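Long-range contact in TarM (Staphylococcus aureus subsp. aureus 21178, PDB 4X7R), which belongs to the GT-B clan of glycosyltransferases and holds uridine-5'-diphosphate in a pocket lined partly by its C-terminal Rossmann-like domain: residues Met409-Asp423 against Phe431-Asn445. The protein carries 1 engineered substitution. Sequence-based numbering, arbitrary orientation.
Sequences MIEAMISKRPVVAFD and FIEDNKNGYLIENHN. With UDP (uridine-5'-diphosphate), chain E.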
ATOM      1  N   MET A 409       2.996 -13.428   9.373  1.00 42.22           N
ATOM      2  CA  MET A 409       2.908 -14.618  10.232  1.00 41.18           C
ATOM      3  C   MET A 409       2.970 -15.884   9.352  1.00 43.08           C
ATOM      4  O   MET A 409       3.760 -16.784   9.625  1.00 43.13           O
ATOM      5  CB  MET A 409       1.610 -14.601  11.050  1.00 42.59           C
ATOM      6  CG  MET A 409       1.600 -13.544  12.148  1.00 46.44           C
ATOM      7  SD  MET A 409       0.097 -13.638  13.149  1.00 49.25           S
ATOM      8  CE  MET A 409      -1.033 -12.646  12.141  1.00 45.46           C
ATOM      9  N   ILE A 410       2.186 -15.895   8.253  1.00 39.31           N
ATOM     10  CA  ILE A 410       2.141 -17.005   7.301  1.00 39.76           C
ATOM     11  C   ILE A 410       3.511 -17.190   6.641  1.00 44.92           C
ATOM     12  O   ILE A 410       3.981 -18.315   6.547  1.00 44.13           O
ATOM     13  CB  ILE A 410       1.001 -16.810   6.268  1.00 41.71           C
ATOM     14  CG1 ILE A 410      -0.399 -16.940   6.963  1.00 40.34           C
ATOM     15  CG2 ILE A 410       1.155 -17.820   5.083  1.00 38.70           C
ATOM     16  CD1 ILE A 410      -1.670 -16.632   5.998  1.00 42.16           C
ATOM     17  N   GLU A 411       4.167 -16.075   6.237  1.00 42.07           N
ATOM     18  CA  GLU A 411       5.499 -16.081   5.602  1.00 42.46           C
ATOM     19  C   GLU A 411       6.544 -16.688   6.540  1.00 46.67           C
ATOM     20  O   GLU A 411       7.317 -17.529   6.104  1.00 45.99           O
ATOM     21  CB  GLU A 411       5.919 -14.673   5.169  1.00 43.26           C
ATOM     22  CG  GLU A 411       5.176 -14.165   3.942  1.00 47.74           C
ATOM     23  CD  GLU A 411       5.317 -12.679   3.679  1.00 61.77           C
ATOM     24  OE1 GLU A 411       6.277 -12.067   4.203  1.00 52.33           O
ATOM     25  OE2 GLU A 411       4.449 -12.118   2.971  1.00 52.71           O
ATOM     26  N   ALA A 412       6.513 -16.314   7.832  1.00 44.15           N
ATOM     27  CA  ALA A 412       7.421 -16.836   8.859  1.00 45.40           C
ATOM     28  C   ALA A 412       7.256 -18.341   9.006  1.00 50.28           C
ATOM     29  O   ALA A 412       8.246 -19.063   9.087  1.00 52.49           O
ATOM     30  CB  ALA A 412       7.152 -16.150  10.190  1.00 45.82           C
ATOM     31  N   MET A 413       6.006 -18.817   8.994  1.00 45.28           N
ATOM     32  CA  MET A 413       5.684 -20.240   9.103  1.00 44.01           C
ATOM     33  C   MET A 413       6.200 -21.015   7.894  1.00 49.80           C
ATOM     34  O   MET A 413       6.728 -22.123   8.060  1.00 50.67           O
ATOM     35  CB  MET A 413       4.187 -20.437   9.325  1.00 44.00           C
ATOM     36  CG  MET A 413       3.767 -20.027  10.727  1.00 46.19           C
ATOM     37  SD  MET A 413       1.997 -20.090  11.021  1.00 46.51           S
ATOM     38  CE  MET A 413       1.732 -21.841  11.040  1.00 41.26           C
ATOM     39  N   ILE A 414       6.115 -20.409   6.692  1.00 46.95           N
ATOM     40  CA  ILE A 414       6.668 -21.004   5.456  1.00 48.48           C
ATOM     41  C   ILE A 414       8.208 -21.174   5.600  1.00 56.24           C
ATOM     42  O   ILE A 414       8.743 -22.215   5.228  1.00 56.85           O
ATOM     43  CB  ILE A 414       6.258 -20.216   4.186  1.00 50.26           C
ATOM     44  CG1 ILE A 414       4.736 -20.255   4.000  1.00 48.81           C
ATOM     45  CG2 ILE A 414       6.972 -20.736   2.918  1.00 52.51           C
ATOM     46  CD1 ILE A 414       4.211 -19.131   3.217  1.00 53.27           C
ATOM     47  N   SER A 415       8.890 -20.195   6.233  1.00 54.68           N
ATOM     48  CA  SER A 415      10.335 -20.276   6.472  1.00 55.78           C
ATOM     49  C   SER A 415      10.680 -21.064   7.739  1.00 60.57           C
ATOM     50  O   SER A 415      11.790 -20.929   8.249  1.00 61.99           O
ATOM     51  CB  SER A 415      10.955 -18.885   6.490  1.00 58.58           C
ATOM     52  OG  SER A 415      11.031 -18.392   5.164  1.00 68.25           O
ATOM     53  N   LYS A 416       9.734 -21.899   8.243  1.00 56.05           N
ATOM     54  CA  LYS A 416       9.891 -22.735   9.455  1.00 55.55           C
ATOM     55  C   LYS A 416      10.232 -21.916  10.721  1.00 59.48           C
ATOM     56  O   LYS A 416      10.948 -22.398  11.606  1.00 60.70           O
ATOM     57  CB  LYS A 416      10.905 -23.878   9.235  1.00 58.76           C
ATOM     58  CG  LYS A 416      10.533 -24.891   8.166  1.00 56.97           C
ATOM     59  CD  LYS A 416      11.613 -25.959   8.081  1.00 66.05           C
ATOM     60  CE  LYS A 416      11.280 -27.043   7.091  1.00 76.16           C
ATOM     61  NZ  LYS A 416      12.426 -27.973   6.870  1.00 86.43           N
ATOM     62  N   ARG A 417       9.724 -20.669  10.789  1.00 54.93           N
ATOM     63  CA  ARG A 417       9.919 -19.755  11.919  1.00 55.08           C
ATOM     64  C   ARG A 417       8.590 -19.706  12.677  1.00 55.00           C
ATOM     65  O   ARG A 417       7.603 -19.197  12.149  1.00 52.86           O
ATOM     66  CB  ARG A 417      10.383 -18.337  11.453  1.00 55.59           C
ATOM     67  CG  ARG A 417      11.666 -18.317  10.585  1.00 64.86           C
ATOM     68  CD  ARG A 417      12.723 -19.288  11.082  1.00 66.85           C
ATOM     69  NE  ARG A 417      14.017 -19.188  10.407  1.00 69.83           N
ATOM     70  CZ  ARG A 417      14.698 -20.231   9.931  1.00 81.82           C
ATOM     71  NH1 ARG A 417      14.176 -21.449   9.970  1.00 69.21           N
ATOM     72  NH2 ARG A 417      15.895 -20.056   9.391  1.00 67.95           N
ATOM     73  N   PRO A 418       8.497 -20.349  13.852  1.00 51.58           N
ATOM     74  CA  PRO A 418       7.199 -20.373  14.558  1.00 50.17           C
ATOM     75  C   PRO A 418       6.757 -19.001  15.039  1.00 54.17           C
ATOM     76  O   PRO A 418       7.587 -18.130  15.302  1.00 55.52           O
ATOM     77  CB  PRO A 418       7.421 -21.364  15.708  1.00 52.02           C
ATOM     78  CG  PRO A 418       8.902 -21.378  15.935  1.00 57.47           C
ATOM     79  CD  PRO A 418       9.554 -21.059  14.614  1.00 53.64           C
ATOM     80  N   VAL A 419       5.438 -18.809  15.102  1.00 48.46           N
ATOM     81  CA  VAL A 419       4.826 -17.550  15.522  1.00 47.00           C
ATOM     82  C   VAL A 419       4.255 -17.646  16.939  1.00 51.49           C
ATOM     83  O   VAL A 419       3.635 -18.651  17.301  1.00 50.59           O
ATOM     84  CB  VAL A 419       3.740 -17.093  14.509  1.00 47.87           C
ATOM     85  CG1 VAL A 419       3.127 -15.757  14.913  1.00 47.72           C
ATOM     86  CG2 VAL A 419       4.305 -17.008  13.099  1.00 46.72           C
ATOM     87  N   VAL A 420       4.485 -16.582  17.729  1.00 49.44           N
ATOM     88  CA  VAL A 420       3.904 -16.313  19.043  1.00 49.02           C
ATOM     89  C   VAL A 420       3.013 -15.054  18.771  1.00 50.52           C
ATOM     90  O   VAL A 420       3.518 -13.969  18.479  1.00 50.10           O
ATOM     91  CB  VAL A 420       4.956 -16.137  20.167  1.00 55.54           C
ATOM     92  CG1 VAL A 420       4.274 -15.963  21.522  1.00 56.07           C
ATOM     93  CG2 VAL A 420       5.901 -17.344  20.220  1.00 56.44           C
ATOM     94  N   ALA A 421       1.695 -15.258  18.716  1.00 44.88           N
ATOM     95  CA  ALA A 421       0.746 -14.233  18.344  1.00 42.97           C
ATOM     96  C   ALA A 421      -0.425 -14.084  19.291  1.00 46.28           C
ATOM     97  O   ALA A 421      -0.896 -15.074  19.850  1.00 44.35           O
ATOM     98  CB  ALA A 421       0.217 -14.526  16.949  1.00 41.80           C
ATOM     99  N   PHE A 422      -0.947 -12.842  19.415  1.00 43.03           N
ATOM    100  CA  PHE A 422      -2.166 -12.613  20.176  1.00 43.20           C
ATOM    101  C   PHE A 422      -3.316 -13.239  19.366  1.00 44.88           C
ATOM    102  O   PHE A 422      -3.360 -13.045  18.147  1.00 43.75           O
ATOM    103  CB  PHE A 422      -2.413 -11.107  20.419  1.00 45.55           C
ATOM    104  CG  PHE A 422      -1.562 -10.446  21.486  1.00 48.53           C
ATOM    105  CD1 PHE A 422      -1.149 -11.152  22.611  1.00 51.74           C
ATOM    106  CD2 PHE A 422      -1.214  -9.104  21.387  1.00 51.80           C
ATOM    107  CE1 PHE A 422      -0.386 -10.531  23.612  1.00 54.82           C
ATOM    108  CE2 PHE A 422      -0.450  -8.482  22.389  1.00 56.44           C
ATOM    109  CZ  PHE A 422      -0.046  -9.198  23.499  1.00 55.34           C
ATOM    110  N   ASP A 423      -4.181 -14.055  20.018  1.00 40.57           N
ATOM    111  CA  ASP A 423      -5.325 -14.699  19.367  1.00 39.32           C
ATOM    112  C   ASP A 423      -6.393 -13.622  19.107  1.00 43.67           C
ATOM    113  O   ASP A 423      -7.196 -13.320  19.990  1.00 43.82           O
ATOM    114  CB  ASP A 423      -5.896 -15.863  20.228  1.00 41.40           C
ATOM    115  CG  ASP A 423      -6.873 -16.763  19.467  1.00 47.04           C
ATOM    116  OD1 ASP A 423      -7.323 -16.366  18.364  1.00 43.33           O
ATOM    117  OD2 ASP A 423      -7.193 -17.853  19.972  1.00 59.76           O
ATOM    118  N   PHE A 431      -4.376 -20.694  11.260  1.00 38.03           N
ATOM    119  CA  PHE A 431      -3.156 -21.424  10.903  1.00 37.44           C
ATOM    120  C   PHE A 431      -2.232 -21.812  12.043  1.00 42.13           C
ATOM    121  O   PHE A 431      -1.453 -22.746  11.888  1.00 41.37           O
ATOM    122  CB  PHE A 431      -2.425 -20.707   9.753  1.00 38.00           C
ATOM    123  CG  PHE A 431      -2.278 -19.218   9.938  1.00 37.69           C
ATOM    124  CD1 PHE A 431      -1.303 -18.700  10.784  1.00 39.00           C
ATOM    125  CD2 PHE A 431      -3.101 -18.332   9.254  1.00 37.42           C
ATOM    126  CE1 PHE A 431      -1.175 -17.325  10.967  1.00 40.24           C
ATOM    127  CE2 PHE A 431      -2.984 -16.960   9.449  1.00 40.49           C
ATOM    128  CZ  PHE A 431      -2.015 -16.461  10.302  1.00 38.89           C
ATOM    129  N   ILE A 432      -2.310 -21.117  13.189  1.00 40.71           N
ATOM    130  CA  ILE A 432      -1.470 -21.493  14.324  1.00 41.75           C
ATOM    131  C   ILE A 432      -2.198 -22.587  15.104  1.00 48.37           C
ATOM    132  O   ILE A 432      -3.369 -22.410  15.433  1.00 49.48           O
ATOM    133  CB  ILE A 432      -1.048 -20.287  15.227  1.00 44.45           C
ATOM    134  CG1 ILE A 432      -0.263 -19.212  14.416  1.00 44.05           C
ATOM    135  CG2 ILE A 432      -0.261 -20.767  16.477  1.00 44.61           C
ATOM    136  CD1 ILE A 432      -0.025 -17.891  15.176  1.00 48.54           C
ATOM    137  N   GLU A 433      -1.504 -23.715  15.385  1.00 45.55           N
ATOM    138  CA  GLU A 433      -2.021 -24.823  16.185  1.00 45.95           C
ATOM    139  C   GLU A 433      -1.234 -24.736  17.480  1.00 50.86           C
ATOM    140  O   GLU A 433      -0.040 -25.063  17.512  1.00 52.37           O
ATOM    141  CB  GLU A 433      -1.837 -26.177  15.476  1.00 47.63           C
ATOM    142  CG  GLU A 433      -2.668 -26.285  14.200  1.00 65.58           C
ATOM    143  CD  GLU A 433      -2.824 -27.655  13.562  1.00 99.21           C
ATOM    144  OE1 GLU A 433      -1.841 -28.432  13.551  1.00 99.75           O
ATOM    145  OE2 GLU A 433      -3.917 -27.923  13.012  1.00 95.83           O
ATOM    146  N   ASP A 434      -1.868 -24.140  18.500  1.00 46.53           N
ATOM    147  CA  ASP A 434      -1.279 -23.864  19.804  1.00 48.24           C
ATOM    148  C   ASP A 434      -0.554 -25.053  20.370  1.00 54.12           C
ATOM    149  O   ASP A 434      -1.116 -26.144  20.408  1.00 54.26           O
ATOM    150  CB  ASP A 434      -2.321 -23.352  20.818  1.00 49.40           C
ATOM    151  CG  ASP A 434      -1.689 -22.945  22.133  1.00 58.18           C
ATOM    152  OD1 ASP A 434      -1.039 -21.885  22.174  1.00 59.94           O
ATOM    153  OD2 ASP A 434      -1.791 -23.717  23.105  1.00 68.91           O
ATOM    154  N   ASN A 435       0.719 -24.835  20.764  1.00 51.80           N
ATOM    155  CA  ASN A 435       1.625 -25.820  21.348  1.00 52.41           C
ATOM    156  C   ASN A 435       1.986 -26.964  20.367  1.00 56.45           C
ATOM    157  O   ASN A 435       2.521 -27.989  20.785  1.00 58.24           O
ATOM    158  CB  ASN A 435       1.069 -26.317  22.695  1.00 52.96           C
ATOM    159  CG  ASN A 435       2.072 -26.913  23.635  1.00 71.39           C
ATOM    160  OD1 ASN A 435       3.234 -26.493  23.712  1.00 66.07           O
ATOM    161  ND2 ASN A 435       1.617 -27.901  24.385  1.00 60.54           N
ATOM    162  N   LYS A 436       1.749 -26.760  19.054  1.00 50.66           N
ATOM    163  CA  LYS A 436       2.078 -27.748  18.021  1.00 49.51           C
ATOM    164  C   LYS A 436       2.951 -27.118  16.925  1.00 53.57           C
ATOM    165  O   LYS A 436       3.964 -27.698  16.553  1.00 53.51           O
ATOM    166  CB  LYS A 436       0.812 -28.413  17.451  1.00 50.44           C
ATOM    167  CG  LYS A 436       1.096 -29.418  16.336  1.00 68.29           C
ATOM    168  CD  LYS A 436      -0.149 -30.148  15.870  1.00 80.56           C
ATOM    169  CE  LYS A 436       0.137 -31.050  14.694  1.00 87.98           C
ATOM    170  NZ  LYS A 436      -1.101 -31.717  14.214  1.00 96.62           N
ATOM    171  N   ASN A 437       2.591 -25.914  16.441  1.00 49.59           N
ATOM    172  CA  ASN A 437       3.381 -25.236  15.412  1.00 49.10           C
ATOM    173  C   ASN A 437       3.696 -23.771  15.779  1.00 53.69           C
ATOM    174  O   ASN A 437       4.269 -23.026  14.984  1.00 51.60           O
ATOM    175  CB  ASN A 437       2.693 -25.378  14.052  1.00 46.43           C
ATOM    176  CG  ASN A 437       1.416 -24.598  13.879  1.00 57.30           C
ATOM    177  OD1 ASN A 437       1.180 -23.586  14.539  1.00 47.56           O
ATOM    178  ND2 ASN A 437       0.619 -24.982  12.894  1.00 52.04           N
ATOM    179  N   GLY A 438       3.319 -23.401  17.000  1.00 52.53           N
ATOM    180  CA  GLY A 438       3.484 -22.067  17.569  1.00 52.64           C
ATOM    181  C   GLY A 438       2.579 -21.877  18.774  1.00 55.25           C
ATOM    182  O   GLY A 438       2.033 -22.851  19.313  1.00 51.86           O
ATOM    183  N   TYR A 439       2.405 -20.611  19.196  1.00 52.69           N
ATOM    184  CA  TYR A 439       1.559 -20.289  20.342  1.00 52.19           C
ATOM    185  C   TYR A 439       0.564 -19.184  20.049  1.00 52.17           C
ATOM    186  O   TYR A 439       0.922 -18.162  19.438  1.00 48.82           O
ATOM    187  CB  TYR A 439       2.403 -19.914  21.577  1.00 55.57           C
ATOM    188  CG  TYR A 439       3.227 -21.044  22.160  1.00 59.29           C
ATOM    189  CD1 TYR A 439       2.619 -22.150  22.751  1.00 60.79           C
ATOM    190  CD2 TYR A 439       4.618 -20.967  22.203  1.00 62.02           C
ATOM    191  CE1 TYR A 439       3.376 -23.182  23.312  1.00 62.31           C
ATOM    192  CE2 TYR A 439       5.384 -21.978  22.792  1.00 64.36           C
ATOM    193  CZ  TYR A 439       4.760 -23.091  23.327  1.00 71.23           C
ATOM    194  OH  TYR A 439       5.525 -24.093  23.876  1.00 77.44           O
ATOM    195  N   LEU A 440      -0.691 -19.402  20.496  1.00 48.13           N
ATOM    196  CA  LEU A 440      -1.797 -18.446  20.441  1.00 47.81           C
ATOM    197  C   LEU A 440      -1.935 -17.889  21.842  1.00 55.81           C
ATOM    198  O   LEU A 440      -2.244 -18.629  22.789  1.00 56.24           O
ATOM    199  CB  LEU A 440      -3.113 -19.109  20.003  1.00 46.65           C
ATOM    200  CG  LEU A 440      -3.260 -19.371  18.513  1.00 49.97           C
ATOM    201  CD1 LEU A 440      -4.470 -20.251  18.241  1.00 49.19           C
ATOM    202  CD2 LEU A 440      -3.317 -18.053  17.713  1.00 49.84           C
ATOM    203  N   ILE A 441      -1.625 -16.602  21.992  1.00 53.80           N
ATOM    204  CA  ILE A 441      -1.653 -15.924  23.293  1.00 54.74           C
ATOM    205  C   ILE A 441      -2.952 -15.148  23.469  1.00 59.09           C
ATOM    206  O   ILE A 441      -3.403 -14.476  22.541  1.00 58.47           O
ATOM    207  CB  ILE A 441      -0.392 -15.011  23.446  1.00 58.42           C
ATOM    208  CG1 ILE A 441       0.937 -15.777  23.224  1.00 58.87           C
ATOM    209  CG2 ILE A 441      -0.385 -14.183  24.746  1.00 60.43           C
ATOM    210  CD1 ILE A 441       1.159 -17.058  24.046  1.00 61.82           C
ATOM    211  N   GLU A 442      -3.537 -15.226  24.669  1.00 56.78           N
ATOM    212  CA  GLU A 442      -4.732 -14.477  25.034  1.00 57.62           C
ATOM    213  C   GLU A 442      -4.404 -12.999  24.814  1.00 62.56           C
ATOM    214  O   GLU A 442      -3.351 -12.542  25.264  1.00 63.14           O
ATOM    215  CB  GLU A 442      -5.096 -14.756  26.499  1.00 60.53           C
ATOM    216  CG  GLU A 442      -6.493 -14.306  26.885  1.00 71.62           C
ATOM    217  CD  GLU A 442      -6.758 -14.223  28.376  1.00 94.54           C
ATOM    218  OE1 GLU A 442      -5.859 -14.574  29.177  1.00 84.43           O
ATOM    219  OE2 GLU A 442      -7.873 -13.789  28.744  1.00 92.29           O
ATOM    220  N   ASN A 443      -5.229 -12.298  24.002  1.00 59.62           N
ATOM    221  CA  ASN A 443      -5.040 -10.892  23.632  1.00 59.62           C
ATOM    222  C   ASN A 443      -4.782  -9.989  24.841  1.00 68.51           C
ATOM    223  O   ASN A 443      -5.510 -10.073  25.836  1.00 68.87           O
ATOM    224  CB  ASN A 443      -6.218 -10.376  22.801  1.00 56.51           C
ATOM    225  CG  ASN A 443      -5.981  -9.006  22.220  1.00 66.24           C
ATOM    226  OD1 ASN A 443      -4.860  -8.630  21.914  1.00 58.89           O
ATOM    227  ND2 ASN A 443      -7.027  -8.223  22.060  1.00 61.42           N
ATOM    228  N   HIS A 444      -3.720  -9.148  24.740  1.00 67.80           N
ATOM    229  CA  HIS A 444      -3.198  -8.203  25.746  1.00 70.30           C
ATOM    230  C   HIS A 444      -2.285  -8.845  26.792  1.00 73.31           C
ATOM    231  O   HIS A 444      -1.532  -8.122  27.445  1.00 73.92           O
ATOM    232  CB  HIS A 444      -4.301  -7.362  26.423  1.00 73.32           C
ATOM    233  CG  HIS A 444      -4.968  -6.385  25.507  1.00 77.23           C
ATOM    234  ND1 HIS A 444      -6.219  -6.645  24.954  1.00 78.62           N
ATOM    235  CD2 HIS A 444      -4.529  -5.185  25.058  1.00 80.09           C
ATOM    236  CE1 HIS A 444      -6.500  -5.594  24.196  1.00 78.05           C
ATOM    237  NE2 HIS A 444      -5.513  -4.689  24.223  1.00 79.11           N
ATOM    238  N   ASN A 445      -2.356 -10.183  26.971  1.00 67.66           N
ATOM    239  CA  ASN A 445      -1.557 -10.912  27.966  1.00 67.27           C
ATOM    240  C   ASN A 445      -0.050 -10.901  27.623  1.00 69.28           C
ATOM    241  O   ASN A 445       0.486 -11.889  27.119  1.00 67.98           O
ATOM    242  CB  ASN A 445      -2.097 -12.340  28.169  1.00 62.31           C
ATOM    243  CG  ASN A 445      -1.693 -12.985  29.471  1.00 79.35           C
ATOM    244  OD1 ASN A 445      -0.690 -12.622  30.096  1.00 66.94           O
ATOM    245  ND2 ASN A 445      -2.439 -14.008  29.879  1.00 70.58           N
TER
HETATM  246  N1  UDP E 501       6.841  -6.274   4.252  1.00 50.66           N
HETATM  247  C2  UDP E 501       8.077  -6.297   3.633  1.00 49.51           C
HETATM  248  N3  UDP E 501       9.067  -5.596   4.282  1.00 50.42           N
HETATM  249  C4  UDP E 501       8.946  -4.870   5.447  1.00 52.45           C
HETATM  250  C5  UDP E 501       7.620  -4.849   6.010  1.00 49.12           C
HETATM  251  C6  UDP E 501       6.629  -5.537   5.410  1.00 48.91           C
HETATM  252  O2  UDP E 501       8.289  -6.892   2.585  1.00 48.76           O
HETATM  253  O4  UDP E 501       9.953  -4.324   5.934  1.00 54.49           O
HETATM  254  C1' UDP E 501       5.801  -7.175   3.692  1.00 50.35           C
HETATM  255  C2' UDP E 501       5.758  -8.556   4.339  1.00 51.43           C
HETATM  256  O2' UDP E 501       6.690  -9.433   3.728  1.00 57.27           O
HETATM  257  C3' UDP E 501       4.314  -8.976   4.059  1.00 50.74           C
HETATM  258  C4' UDP E 501       3.555  -7.654   4.112  1.00 52.40           C
HETATM  259  O4' UDP E 501       4.530  -6.603   3.909  1.00 52.57           O
HETATM  260  O3' UDP E 501       4.087  -9.689   2.842  1.00 48.31           O
HETATM  261  C5' UDP E 501       2.791  -7.414   5.388  1.00 54.21           C
HETATM  262  O5' UDP E 501       1.630  -8.273   5.342  1.00 55.71           O
HETATM  263  PA  UDP E 501       0.566  -8.468   6.527  1.00 51.80           P
HETATM  264  O1A UDP E 501      -0.626  -9.161   5.988  1.00 45.51           O
HETATM  265  O2A UDP E 501       1.225  -9.289   7.646  1.00 50.78           O
HETATM  266  O3A UDP E 501       0.178  -7.056   7.071  1.00 50.17           O
HETATM  267  PB  UDP E 501      -0.336  -5.712   6.360  1.00 53.58           P
HETATM  268  O1B UDP E 501      -1.244  -6.061   5.209  1.00 52.11           O
HETATM  269  O2B UDP E 501       0.853  -4.895   5.843  1.00 48.81           O
HETATM  270  O3B UDP E 501      -1.133  -4.903   7.364  1.00 57.57           O
HETATM  271  O   HOH W   1       3.477 -20.560  13.978  1.00 52.08           O
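Strands 419-422 and 438-441 run parallel, 12° apart, as the last two strands of the six-stranded sheet in the C-terminal Rossmann-like domain of this GT-B protein, joined by a beta-alpha-beta crossover through helix 428-431. Tyr439 N, Ala421 N, Ile441 N and Asp423 N donate in turn to Val419 O, Tyr439 O, Ala421 O and Ile441 O; the bond from Ile441 N to Ala421 O is short and nearly straight (2.7 Å, 176°). Ahead of this ladder, a water accepts from Val419 N and donates to Asn437 O. On one face, Ile432 CD1 touches both Val419 CG1 and Ala421 CB. Next to Ile432, the Phe431 ring carries Ile410 CG1 over one face, 3.7 Å from its centroid, while Met413 SD approaches CD1 of that ring obliquely at 3.6 Å, a Met-aromatic contact. Met413 bends at its last torsion (chi3 71°), bringing CE near Phe431 O. Asn437 ND2 hydrogen-bonds to Phe431 O, tying the turn before strand 438-441 back to the crossover helix. Glu411 OE1 accepts from O2' of UDP. On the other sheet face, Val420 CG1 meets Ile441 CG1. The Phe422 ring has Ile441 CG2 at its edge, and His444 N sits 3.7 Å above its centre.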